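Protein adenylyltransferase (Bartonella henselae str. Houston-1, PDB 5NH2) catalyses transfer of AMP from ATP to tyrosine or threonine residues of host target proteins, through the Fic domain contained in this chain. Local coordinates at residues Gln65-Asn70 / Gly158-Leu163; Gly76-Ile81 / Leu150-Glu155. All blocks are in the same frame, centred on the assembly; numbering follows the deposited sequence.

Interaction 1 (Gln65-Asn70 / Gly158-Leu163); sequences QQLFKN and GRTQRL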
loop_
_atom_site.group_PDB
_atom_site.type_symbol
_atom_site.label_atom_id
_atom_site.label_comp_id
_atom_site.label_asym_id
_atom_site.label_seq_id
_atom_site.Cartn_x
_atom_site.Cartn_y
_atom_site.Cartn_z
ATOM N N GLN A 65 13.423 -2.329 -8.558
ATOM C CA GLN A 65 14.204 -1.849 -9.681
ATOM C C GLN A 65 13.320 -1.186 -10.734
ATOM O O GLN A 65 13.719 -0.190 -11.343
ATOM C CB GLN A 65 14.980 -2.991 -10.298
ATOM C CG GLN A 65 16.052 -2.511 -11.277
ATOM C CD GLN A 65 16.126 -3.374 -12.517
ATOM O OE1 GLN A 65 15.153 -3.479 -13.278
ATOM N NE2 GLN A 65 17.276 -4.001 -12.735
ATOM N N GLN A 66 12.122 -1.715 -10.977
ATOM C CA GLN A 66 11.296 -1.078 -12.000
ATOM C C GLN A 66 10.714 0.226 -11.458
ATOM O O GLN A 66 10.650 1.224 -12.184
ATOM C CB GLN A 66 10.200 -2.032 -12.511
ATOM C CG GLN A 66 10.803 -3.232 -13.300
ATOM C CD GLN A 66 11.506 -2.818 -14.585
ATOM O OE1 GLN A 66 12.709 -3.015 -14.744
ATOM N NE2 GLN A 66 10.754 -2.236 -15.505
ATOM N N LEU A 67 10.374 0.265 -10.165
ATOM C CA LEU A 67 9.760 1.491 -9.632
ATOM C C LEU A 67 10.741 2.659 -9.659
ATOM O O LEU A 67 10.347 3.791 -9.955
ATOM C CB LEU A 67 9.198 1.294 -8.197
ATOM C CG LEU A 67 8.081 0.250 -7.982
ATOM C CD1 LEU A 67 7.629 0.139 -6.524
ATOM C CD2 LEU A 67 6.867 0.429 -8.928
ATOM N N PHE A 68 11.992 2.420 -9.258
ATOM C CA PHE A 68 12.934 3.495 -8.964
ATOM C C PHE A 68 14.112 3.636 -9.933
ATOM O O PHE A 68 15.000 4.462 -9.672
ATOM C CB PHE A 68 13.416 3.338 -7.518
ATOM C CG PHE A 68 12.289 3.423 -6.532
ATOM C CD1 PHE A 68 11.672 4.646 -6.274
ATOM C CD2 PHE A 68 11.807 2.271 -5.893
ATOM C CE1 PHE A 68 10.576 4.728 -5.386
ATOM C CE2 PHE A 68 10.721 2.323 -4.988
ATOM C CZ PHE A 68 10.097 3.563 -4.733
ATOM N N LYS A 69 14.178 2.829 -10.998
ATOM C CA LYS A 69 15.302 2.874 -11.933
ATOM C C LYS A 69 15.556 4.268 -12.518
ATOM O O LYS A 69 16.686 4.580 -12.890
ATOM C CB LYS A 69 15.053 1.882 -13.080
ATOM C CG LYS A 69 13.794 2.194 -13.885
ATOM C CD LYS A 69 13.352 1.027 -14.801
ATOM C CE LYS A 69 14.465 0.565 -15.687
ATOM N NZ LYS A 69 15.025 1.699 -16.504
ATOM N N ASN A 70 14.532 5.087 -12.693
ATOM C CA ASN A 70 14.797 6.405 -13.247
ATOM C C ASN A 70 15.209 7.414 -12.180
ATOM O O ASN A 70 15.583 8.549 -12.515
ATOM C CB ASN A 70 13.569 6.887 -14.003
ATOM C CG ASN A 70 13.311 6.063 -15.251
ATOM O OD1 ASN A 70 14.224 5.822 -16.024
ATOM N ND2 ASN A 70 12.089 5.608 -15.434
ATOM N N GLY A 158 7.745 0.273 1.655
ATOM C CA GLY A 158 6.306 0.051 1.678
ATOM C C GLY A 158 5.728 -0.176 0.296
ATOM O O GLY A 158 4.917 -1.095 0.104
ATOM N N ARG A 159 6.167 0.638 -0.698
ATOM C CA ARG A 159 5.567 0.587 -2.036
ATOM C C ARG A 159 5.902 -0.721 -2.743
ATOM O O ARG A 159 5.019 -1.356 -3.354
ATOM C CB ARG A 159 6.017 1.794 -2.856
ATOM C CG ARG A 159 5.234 3.044 -2.497
ATOM C CD ARG A 159 5.778 4.315 -3.181
ATOM N NE ARG A 159 6.882 4.880 -2.435
ATOM C CZ ARG A 159 7.644 5.887 -2.842
ATOM N NH1 ARG A 159 7.462 6.481 -4.039
ATOM N NH2 ARG A 159 8.604 6.290 -2.035
ATOM N N THR A 160 7.159 -1.179 -2.589
ATOM C CA THR A 160 7.599 -2.447 -3.169
ATOM C C THR A 160 6.901 -3.649 -2.523
ATOM O O THR A 160 6.421 -4.568 -3.217
ATOM C CB THR A 160 9.100 -2.555 -2.999
ATOM O OG1 THR A 160 9.708 -1.444 -3.667
ATOM C CG2 THR A 160 9.588 -3.856 -3.554
ATOM N N GLN A 161 6.849 -3.658 -1.192
ATOM C CA GLN A 161 6.179 -4.737 -0.465
ATOM C C GLN A 161 4.692 -4.832 -0.830
ATOM O O GLN A 161 4.157 -5.937 -1.053
ATOM C CB GLN A 161 6.348 -4.508 1.041
ATOM C CG GLN A 161 5.457 -5.355 1.892
ATOM C CD GLN A 161 5.491 -4.932 3.355
ATOM O OE1 GLN A 161 5.646 -3.740 3.677
ATOM N NE2 GLN A 161 5.329 -5.899 4.246
ATOM N N ARG A 162 3.995 -3.684 -0.875
ATOM C CA ARG A 162 2.564 -3.735 -1.196
ATOM C C ARG A 162 2.350 -4.342 -2.580
ATOM O O ARG A 162 1.570 -5.300 -2.738
ATOM C CB ARG A 162 1.923 -2.337 -1.097
ATOM C CG ARG A 162 1.658 -1.914 0.361
ATOM C CD ARG A 162 0.938 -0.544 0.491
ATOM N NE ARG A 162 1.696 0.684 0.111
ATOM C CZ ARG A 162 2.509 1.315 0.944
ATOM N NH1 ARG A 162 2.690 0.776 2.124
ATOM N NH2 ARG A 162 3.131 2.428 0.617
ATOM N N LEU A 163 3.106 -3.850 -3.586
ATOM C CA LEU A 163 2.962 -4.421 -4.923
ATOM C C LEU A 163 3.293 -5.922 -4.934
ATOM O O LEU A 163 2.648 -6.707 -5.647
ATOM C CB LEU A 163 3.837 -3.665 -5.920
ATOM C CG LEU A 163 3.110 -3.246 -7.208
ATOM C CD1 LEU A 163 4.038 -2.427 -8.092
ATOM C CD2 LEU A 163 2.504 -4.440 -7.984
#

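Interaction 2 (Gly76-Ile81 / Leu150-Glu155); sequences GYLRHI and LHPFRE. With MG (magnesium ion), chain C.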
loop_
_atom_site.group_PDB
_atom_site.type_symbol
_atom_site.label_atom_id
_atom_site.label_comp_id
_atom_site.label_asym_id
_atom_site.label_seq_id
_atom_site.Cartn_x
_atom_site.Cartn_y
_atom_site.Cartn_z
ATOM N N GLY A 76 16.678 -1.507 -6.892
ATOM C CA GLY A 76 16.829 -2.951 -6.781
ATOM C C GLY A 76 17.978 -3.471 -5.924
ATOM O O GLY A 76 18.160 -4.689 -5.859
ATOM N N TYR A 77 18.779 -2.617 -5.284
ATOM C CA TYR A 77 19.835 -3.104 -4.395
ATOM C C TYR A 77 19.422 -2.981 -2.920
ATOM O O TYR A 77 18.790 -1.998 -2.502
ATOM C CB TYR A 77 21.170 -2.369 -4.632
ATOM C CG TYR A 77 21.846 -2.624 -6.001
ATOM C CD1 TYR A 77 21.265 -2.162 -7.185
ATOM C CD2 TYR A 77 23.092 -3.264 -6.097
ATOM C CE1 TYR A 77 21.882 -2.359 -8.423
ATOM C CE2 TYR A 77 23.704 -3.454 -7.321
ATOM C CZ TYR A 77 23.086 -3.002 -8.484
ATOM O OH TYR A 77 23.685 -3.185 -9.713
ATOM N N LEU A 78 19.746 -4.027 -2.159
ATOM C CA LEU A 78 19.458 -4.153 -0.741
ATOM C C LEU A 78 20.461 -3.342 0.061
ATOM O O LEU A 78 21.620 -3.186 -0.335
ATOM C CB LEU A 78 19.521 -5.629 -0.321
ATOM C CG LEU A 78 18.486 -6.485 -1.074
ATOM C CD1 LEU A 78 18.744 -7.971 -0.850
ATOM C CD2 LEU A 78 17.035 -6.150 -0.781
ATOM N N ARG A 79 20.034 -2.872 1.237
ATOM C CA ARG A 79 20.812 -1.835 1.913
ATOM C C ARG A 79 22.019 -2.370 2.694
ATOM O O ARG A 79 22.893 -1.580 3.096
ATOM C CB ARG A 79 19.902 -1.031 2.839
ATOM C CG ARG A 79 19.397 -1.810 3.995
ATOM C CD ARG A 79 18.602 -0.927 4.983
ATOM N NE ARG A 79 17.626 -1.692 5.744
ATOM C CZ ARG A 79 17.829 -2.234 6.947
ATOM N NH1 ARG A 79 19.000 -2.088 7.587
ATOM N NH2 ARG A 79 16.846 -2.914 7.521
ATOM N N HIS A 80 22.096 -3.665 2.940
ATOM C CA HIS A 80 23.280 -4.184 3.621
ATOM C C HIS A 80 24.378 -4.621 2.649
ATOM O O HIS A 80 25.406 -5.122 3.106
ATOM C CB HIS A 80 22.901 -5.346 4.549
ATOM C CG HIS A 80 22.453 -6.575 3.827
ATOM N ND1 HIS A 80 21.340 -6.587 3.011
ATOM C CD2 HIS A 80 22.969 -7.825 3.787
ATOM C CE1 HIS A 80 21.185 -7.799 2.504
ATOM N NE2 HIS A 80 22.155 -8.571 2.964
ATOM N N ILE A 81 24.184 -4.435 1.352
ATOM C CA ILE A 81 25.185 -4.749 0.332
ATOM C C ILE A 81 25.831 -3.450 -0.087
ATOM O O ILE A 81 25.113 -2.516 -0.477
ATOM C CB ILE A 81 24.559 -5.445 -0.880
ATOM C CG1 ILE A 81 23.551 -6.463 -0.391
ATOM C CG2 ILE A 81 25.653 -6.047 -1.794
ATOM C CD1 ILE A 81 24.148 -7.430 0.541
ATOM N N LEU A 150 11.997 -6.576 8.121
ATOM C CA LEU A 150 13.271 -6.675 7.432
ATOM C C LEU A 150 13.597 -5.360 6.727
ATOM O O LEU A 150 14.693 -4.808 6.909
ATOM C CB LEU A 150 13.250 -7.871 6.477
ATOM C CG LEU A 150 13.150 -9.353 6.941
ATOM C CD1 LEU A 150 13.032 -10.274 5.682
ATOM C CD2 LEU A 150 14.297 -9.862 7.904
ATOM N N HIS A 151 12.619 -4.793 5.987
ATOM C CA HIS A 151 12.657 -3.406 5.509
ATOM C C HIS A 151 13.955 -3.259 4.727
ATOM O O HIS A 151 14.832 -2.462 5.086
ATOM C CB HIS A 151 12.562 -2.458 6.724
ATOM C CG HIS A 151 12.338 -1.020 6.387
ATOM N ND1 HIS A 151 11.083 -0.492 6.154
ATOM C CD2 HIS A 151 13.209 0.018 6.289
ATOM C CE1 HIS A 151 11.196 0.806 5.898
ATOM N NE2 HIS A 151 12.479 1.136 5.951
ATOM N N PRO A 152 14.173 -4.145 3.761
ATOM C CA PRO A 152 15.532 -4.362 3.250
ATOM C C PRO A 152 16.070 -3.273 2.339
ATOM O O PRO A 152 17.248 -3.399 1.959
ATOM C CB PRO A 152 15.431 -5.703 2.482
ATOM C CG PRO A 152 14.012 -5.738 1.958
ATOM C CD PRO A 152 13.161 -4.981 3.059
ATOM N N PHE A 153 15.258 -2.307 1.864
ATOM C CA PHE A 153 15.755 -1.280 0.946
ATOM C C PHE A 153 16.067 0.020 1.682
ATOM O O PHE A 153 15.545 0.286 2.764
ATOM C CB PHE A 153 14.781 -0.987 -0.217
ATOM C CG PHE A 153 14.478 -2.193 -1.054
ATOM C CD1 PHE A 153 15.341 -2.578 -2.063
ATOM C CD2 PHE A 153 13.347 -2.971 -0.794
ATOM C CE1 PHE A 153 15.090 -3.706 -2.822
ATOM C CE2 PHE A 153 13.088 -4.119 -1.543
ATOM C CZ PHE A 153 13.951 -4.495 -2.562
ATOM N N ARG A 154 16.999 0.789 1.108
ATOM C CA ARG A 154 17.315 2.116 1.627
ATOM C C ARG A 154 16.093 3.036 1.637
ATOM O O ARG A 154 15.915 3.822 2.582
ATOM C CB ARG A 154 18.451 2.734 0.810
ATOM C CG ARG A 154 18.714 4.162 1.179
ATOM C CD ARG A 154 19.048 4.272 2.649
ATOM N NE ARG A 154 19.421 5.627 3.045
ATOM C CZ ARG A 154 18.556 6.528 3.503
ATOM N NH1 ARG A 154 17.269 6.221 3.608
ATOM N NH2 ARG A 154 18.974 7.740 3.859
ATOM N N GLU A 155 15.267 2.986 0.577
ATOM C CA GLU A 155 14.010 3.729 0.484
ATOM C C GLU A 155 13.062 3.016 -0.504
ATOM O O GLU A 155 13.507 2.258 -1.378
ATOM C CB GLU A 155 14.289 5.179 0.070
ATOM C CG GLU A 155 13.052 6.067 -0.103
ATOM C CD GLU A 155 12.533 6.656 1.199
ATOM O OE1 GLU A 155 13.333 7.307 1.914
ATOM O OE2 GLU A 155 11.322 6.472 1.491
HETATM MG MG MG C . 9.216 5.375 0.981
HETATM O O HOH W 1 18.924 -0.122 -0.742
#

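Interaction 1 (Gln65-Asn70 / Gly158-Leu163)
Phe68, on helix 57-68, meets Arg159 on the helix that carries the later part of the Fic motif, in the buried core of the Fic domain. The ring comes edge-on to the guanidinium, their planes 89° apart, and Phe68 CZ stands over the centre of one guanidinium face, 3.9 Å from Arg159 CZ. A flat aromatic edge suits this place, since it packs against the broad side of the group while leaving the N-H bonds pointing along the guanidinium plane. A bend in the arginine chain at chi3 (-84°) turns the group to present that face. Next along the same rim, Phe68 CE2 approaches Thr160 OG1, which Leu67 CD1 also touches, at 3.9 Å. This hydroxyl tolerates such apolar company because it is hydrogen-bonded to Gly156 O, just before its helix. One turn further on, the two leucines meet through Leu67 CD2 and Leu163 CD1, 4.1 Å apart. Behind them Leu46 of helix 28-46 touches both leucines, and the His64 ring meets that of Phe68. Two residues of the BiaA chain, the antitoxin homologue, reach this helix: His32 packs on Arg159, part of the ATP-binding site, and Glu35 forms a salt bridge with Arg162. The Arg162 guanidinium in turn lies flat over the carbonyl oxygen of Gly158, which sits 3.4 Å above its plane.

Interaction 2 (Gly76-Ile81 / Leu150-Glu155)
Arg79 reaches across to His151 and Pro152, the first residues of the Fic motif (HPFREGNGRTQR), and to Leu150 just before them, in the loop that links helix 133-150 to helix 157-171. Its backbone N donates to Pro152 O (2.9 Å), and its side chain then runs past the same peptide to the carbonyl before it. CG lies between the backbone N and the carbonyl carbon (chi1 68°), and from there the chain is extended as far as NE. This carries the guanidinium side-on to His151 O, which lies in its plane: NE bonds at 3.0 Å, nearly straight at 160°, while NH2 reaches the same oxygen from above the carbonyl plane at 3.2 Å. NH2 also makes a weak bond to Leu150 O. Arginine suits the place because its several planar donors can serve carbonyls at the end of a helix that stops at Leu150, His151 leaving it with positive phi. Met93 O and Ala106 O take further bonds from NH1 and NH2, which fixes the rotation of the guanidinium.

Beside this polar grip is an apolar one. Leucine's branched end lets Leu78 lay CD2 over one face of the Phe153 ring, 4.1 Å from its centroid and 26° off the normal, a CH-pi contact, and the same methyl rests 3.7 Å from Pro152 CB. Phe153 also stacks with His64, its broad ring joining Leu78 to side chains of helix 57-68, Leu60 and Cys61 among them. A water bridges Tyr77 O and Arg154 N, which do not meet directly. Further along the motif, the side chain of Glu155, part of the ATP site, bends at chi2 and brings OE2 to the magnesium ion at 2.4 Å.

How the interactions relate
Following the chain from its N terminus, helix 57-68 supplies the first half of interaction 1, and the loop after it supplies residues 76-81 of interaction 2. The chain then passes through the small hairpin of strands 83-84 and 90-91 and through helices 109-124 and 133-150. Residues 150-155 close the inner loop, and residues 158-163, just beyond, close the outer one, so interaction 2 is nested inside interaction 1. Both tie the Fic motif and its helix to the region around the end of helix 57-68. The two contacts touch at two places: Thr160 CG2 packs against Phe153 CE2, and Gln65 CB against Gly76 CA, each at 4.0 Å.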